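Local coordinates for protein extracellular ligand-binding receptor (Desulfohalobium retbaense DSM 5692, PDB 5ERE) that probably serves as an extracellular sensor, binding the keto acid 2-oxo-4-methylpentanoate in its periplasmic-binding-protein lobes and cytosine in its Cache-like sensor region, at residues E159-I167 / I185-Q196. Sequence-based numbering, arbitrary orientation.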
loop_
_atom_site.group_PDB
_atom_site.type_symbol
_atom_site.label_atom_id
_atom_site.label_comp_id
_atom_site.label_asym_id
_atom_site.label_seq_id
_atom_site.Cartn_x
_atom_site.Cartn_y
_atom_site.Cartn_z
ATOM N N GLU A 159 6.152 -24.157 7.481
ATOM C CA GLU A 159 5.862 -23.593 8.793
ATOM C C GLU A 159 6.893 -24.038 9.829
ATOM O O GLU A 159 7.626 -25.005 9.609
ATOM C CB GLU A 159 4.459 -24.000 9.233
ATOM C CG GLU A 159 3.353 -23.433 8.335
ATOM C CD GLU A 159 1.964 -23.954 8.680
ATOM O OE1 GLU A 159 1.860 -24.959 9.426
ATOM O OE2 GLU A 159 0.978 -23.362 8.182
ATOM N N TYR A 160 6.961 -23.327 10.956
ATOM C CA TYR A 160 7.794 -23.744 12.082
ATOM C C TYR A 160 7.246 -23.255 13.418
ATOM O O TYR A 160 6.696 -22.143 13.525
ATOM C CB TYR A 160 9.234 -23.242 11.927
ATOM C CG TYR A 160 9.346 -21.733 12.037
ATOM C CD1 TYR A 160 9.073 -20.923 10.944
ATOM C CD2 TYR A 160 9.709 -21.128 13.237
ATOM C CE1 TYR A 160 9.168 -19.557 11.032
ATOM C CE2 TYR A 160 9.794 -19.743 13.347
ATOM C CZ TYR A 160 9.511 -18.962 12.244
ATOM O OH TYR A 160 9.596 -17.596 12.321
ATOM N N ASN A 161 7.439 -24.081 14.441
ATOM C CA ASN A 161 7.185 -23.697 15.812
ATOM C C ASN A 161 8.275 -22.747 16.316
ATOM O O ASN A 161 9.441 -23.145 16.396
ATOM C CB ASN A 161 7.113 -24.935 16.690
ATOM C CG ASN A 161 6.665 -24.609 18.097
ATOM O OD1 ASN A 161 7.457 -24.177 18.929
ATOM N ND2 ASN A 161 5.382 -24.784 18.359
ATOM N N PRO A 162 7.915 -21.483 16.647
ATOM C CA PRO A 162 8.977 -20.543 17.042
ATOM C C PRO A 162 9.613 -20.859 18.402
ATOM O O PRO A 162 10.729 -20.414 18.678
ATOM C CB PRO A 162 8.258 -19.181 17.057
ATOM C CG PRO A 162 6.835 -19.488 17.299
ATOM C CD PRO A 162 6.602 -20.818 16.560
ATOM N N GLN A 163 8.925 -21.588 19.263
ATOM C CA GLN A 163 9.578 -22.031 20.492
ATOM C C GLN A 163 10.597 -23.165 20.197
ATOM O O GLN A 163 11.722 -23.140 20.685
ATOM C CB GLN A 163 8.542 -22.502 21.519
ATOM C CG GLN A 163 7.766 -21.358 22.231
ATOM C CD GLN A 163 6.639 -20.784 21.375
ATOM O OE1 GLN A 163 6.516 -19.567 21.220
ATOM N NE2 GLN A 163 5.803 -21.665 20.826
ATOM N N GLN A 164 10.217 -24.148 19.390
ATOM C CA GLN A 164 11.111 -25.292 19.145
ATOM C C GLN A 164 12.311 -24.967 18.234
ATOM O O GLN A 164 13.432 -25.348 18.538
ATOM C CB GLN A 164 10.310 -26.461 18.564
ATOM C CG GLN A 164 9.536 -27.252 19.616
ATOM C CD GLN A 164 10.449 -27.903 20.667
ATOM O OE1 GLN A 164 11.671 -27.985 20.490
ATOM N NE2 GLN A 164 9.851 -28.380 21.758
HETATM N N MSE A 165 12.069 -24.253 17.137
HETATM C CA MSE A 165 13.120 -23.831 16.183
HETATM C C MSE A 165 13.819 -25.028 15.527
HETATM O O MSE A 165 15.012 -24.978 15.188
HETATM C CB MSE A 165 14.156 -22.949 16.861
HETATM C CG MSE A 165 13.559 -21.597 17.341
HETATM SE SE MSE A 165 12.628 -20.682 15.872
HETATM C CE MSE A 165 14.149 -20.144 14.811
ATOM N N ASP A 166 13.054 -26.084 15.325
ATOM C CA ASP A 166 13.524 -27.189 14.514
ATOM C C ASP A 166 13.165 -26.924 13.057
ATOM O O ASP A 166 12.041 -27.193 12.654
ATOM C CB ASP A 166 12.918 -28.500 14.979
ATOM C CG ASP A 166 13.558 -29.692 14.296
ATOM O OD1 ASP A 166 14.532 -29.485 13.534
ATOM O OD2 ASP A 166 13.096 -30.826 14.527
ATOM N N ILE A 167 14.116 -26.401 12.280
ATOM C CA ILE A 167 13.849 -25.962 10.907
ATOM C C ILE A 167 14.727 -26.629 9.829
ATOM O O ILE A 167 14.635 -26.258 8.657
ATOM C CB ILE A 167 14.031 -24.448 10.782
ATOM C CG1 ILE A 167 15.421 -24.048 11.279
ATOM C CG2 ILE A 167 12.942 -23.715 11.581
ATOM C CD1 ILE A 167 15.811 -22.636 10.918
ATOM N N ILE A 185 8.145 -15.199 7.754
ATOM C CA ILE A 185 7.131 -14.598 8.620
ATOM C C ILE A 185 7.574 -14.892 10.066
ATOM O O ILE A 185 7.178 -15.862 10.704
ATOM C CB ILE A 185 5.696 -15.099 8.324
ATOM C CG1 ILE A 185 5.378 -15.030 6.819
ATOM C CG2 ILE A 185 4.685 -14.255 9.085
ATOM C CD1 ILE A 185 5.691 -13.676 6.140
ATOM N N SER A 186 8.434 -14.002 10.542
ATOM C CA SER A 186 9.232 -14.182 11.732
ATOM C C SER A 186 9.423 -12.857 12.470
ATOM O O SER A 186 9.510 -11.779 11.872
ATOM C CB SER A 186 10.632 -14.737 11.390
ATOM O OG SER A 186 10.595 -15.801 10.472
ATOM N N ALA A 187 9.547 -12.959 13.779
ATOM C CA ALA A 187 10.079 -11.864 14.565
ATOM C C ALA A 187 11.583 -12.117 14.765
ATOM O O ALA A 187 12.284 -12.464 13.805
ATOM C CB ALA A 187 9.310 -11.735 15.901
ATOM N N GLY A 188 12.093 -11.954 15.979
ATOM C CA GLY A 188 13.542 -11.967 16.192
ATOM C C GLY A 188 14.229 -13.298 15.851
ATOM O O GLY A 188 15.430 -13.310 15.589
ATOM N N GLU A 189 13.472 -14.399 15.865
ATOM C CA GLU A 189 14.014 -15.741 15.632
ATOM C C GLU A 189 14.564 -15.853 14.197
ATOM O O GLU A 189 15.259 -16.813 13.851
ATOM C CB GLU A 189 12.948 -16.848 15.887
ATOM C CG GLU A 189 11.797 -16.928 14.867
ATOM C CD GLU A 189 10.638 -15.970 15.195
ATOM O OE1 GLU A 189 10.837 -15.118 16.051
ATOM O OE2 GLU A 189 9.538 -16.120 14.610
ATOM N N ALA A 190 14.234 -14.872 13.368
ATOM C CA ALA A 190 14.762 -14.785 12.023
ATOM C C ALA A 190 16.279 -14.732 11.972
ATOM O O ALA A 190 16.833 -15.093 10.965
ATOM C CB ALA A 190 14.193 -13.578 11.302
ATOM N N ALA A 191 16.949 -14.271 13.020
ATOM C CA ALA A 191 18.416 -14.250 13.007
ATOM C C ALA A 191 19.004 -15.679 13.005
ATOM O O ALA A 191 20.055 -15.926 12.426
ATOM C CB ALA A 191 18.952 -13.470 14.183
ATOM N N THR A 192 18.311 -16.605 13.651
ATOM C CA THR A 192 18.700 -18.009 13.651
ATOM C C THR A 192 18.320 -18.692 12.339
ATOM O O THR A 192 19.114 -19.461 11.754
ATOM C CB THR A 192 18.053 -18.750 14.829
ATOM O OG1 THR A 192 18.615 -18.243 16.042
ATOM C CG2 THR A 192 18.291 -20.279 14.761
ATOM N N ILE A 193 17.106 -18.417 11.877
ATOM C CA ILE A 193 16.662 -18.931 10.589
ATOM C C ILE A 193 17.661 -18.509 9.505
ATOM O O ILE A 193 18.131 -19.348 8.748
ATOM C CB ILE A 193 15.234 -18.454 10.249
ATOM C CG1 ILE A 193 14.238 -19.027 11.256
ATOM C CG2 ILE A 193 14.818 -18.919 8.873
ATOM C CD1 ILE A 193 12.805 -18.389 11.185
ATOM N N ALA A 194 18.005 -17.223 9.469
ATOM C CA ALA A 194 18.980 -16.689 8.513
ATOM C C ALA A 194 20.322 -17.435 8.553
ATOM O O ALA A 194 20.885 -17.750 7.510
ATOM C CB ALA A 194 19.222 -15.212 8.782
ATOM N N LYS A 195 20.824 -17.689 9.758
ATOM C CA LYS A 195 22.125 -18.325 9.954
ATOM C C LYS A 195 22.128 -19.702 9.326
ATOM O O LYS A 195 22.969 -20.013 8.479
ATOM C CB LYS A 195 22.452 -18.445 11.443
ATOM C CG LYS A 195 23.944 -18.498 11.770
ATOM C CD LYS A 195 24.269 -19.443 12.920
ATOM C CE LYS A 195 25.538 -18.996 13.643
ATOM N NZ LYS A 195 25.995 -19.964 14.673
ATOM N N GLN A 196 21.172 -20.517 9.762
ATOM C CA GLN A 196 21.080 -21.896 9.340
ATOM C C GLN A 196 20.836 -21.987 7.839
ATOM O O GLN A 196 21.418 -22.839 7.164
ATOM C CB GLN A 196 19.978 -22.602 10.122
ATOM C CG GLN A 196 20.261 -22.663 11.622
ATOM C CD GLN A 196 19.290 -23.556 12.388
ATOM O OE1 GLN A 196 18.472 -24.261 11.801
ATOM N NE2 GLN A 196 19.400 -23.543 13.708
#
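The hydroxyl of Tyr-160 joins the end of strand 154-160 to the turn that leads into helix 190-199. Its OH donates to Glu-189 OE2 at 2.7 Å, on the oxygen's anti lone pair, and accepts from Ser-186 OG at 2.8 Å; both partners lie at the ring edge, near its plane. The carboxylate is turned 63° from the ring. Ile-193 reaches the same end of the tyrosine obliquely, with CD1 3.5 Å from CZ of Tyr-160. The bent selenomethionine Met-165 lays its terminal methyl against Glu-189 and Ile-193: CE is 3.7 Å from Glu-189 CB, and equally close to Ile-193 CG1, with Thr-192 CG2 at its margin. Ile-167, at the N-cap position of helix 168-175, brings CD1 to within 3.8 Å of Ile-193 CA, while its CG1 meets the amide oxygen OE1 of Gln-196 at 3.1 Å.

The carboxylate is placed by its own chain: CG of Glu-189 sits between backbone N and carbonyl carbon (chi1 70°), and a bend at chi2 (-86°) folds OE2 back toward Ala-187 N, which gives it a weak bond. On the other segment, Asn-161 OD1 accepts from Gln-164 N in an Asx motif, and the backbone bond from Met-165 N to Asn-161 O closes the same turn. The contact joins successive beta-alpha units of one periplasmic-binding-protein lobe where the chain leaves strands 154-160 and 181-185; strand 129-134 lies between them in the parallel part of the mixed sheet, and its Leu-132 touches both Tyr-160 and Ile-193. Glu-189 also packs on Phe-14 of the keto acid pocket. With a phenol proton directed at OE2, the buried glutamate is probably stabilised as the anion, and the tyrosine hydroxyl, gripped by two bonds, has its rotation fixed.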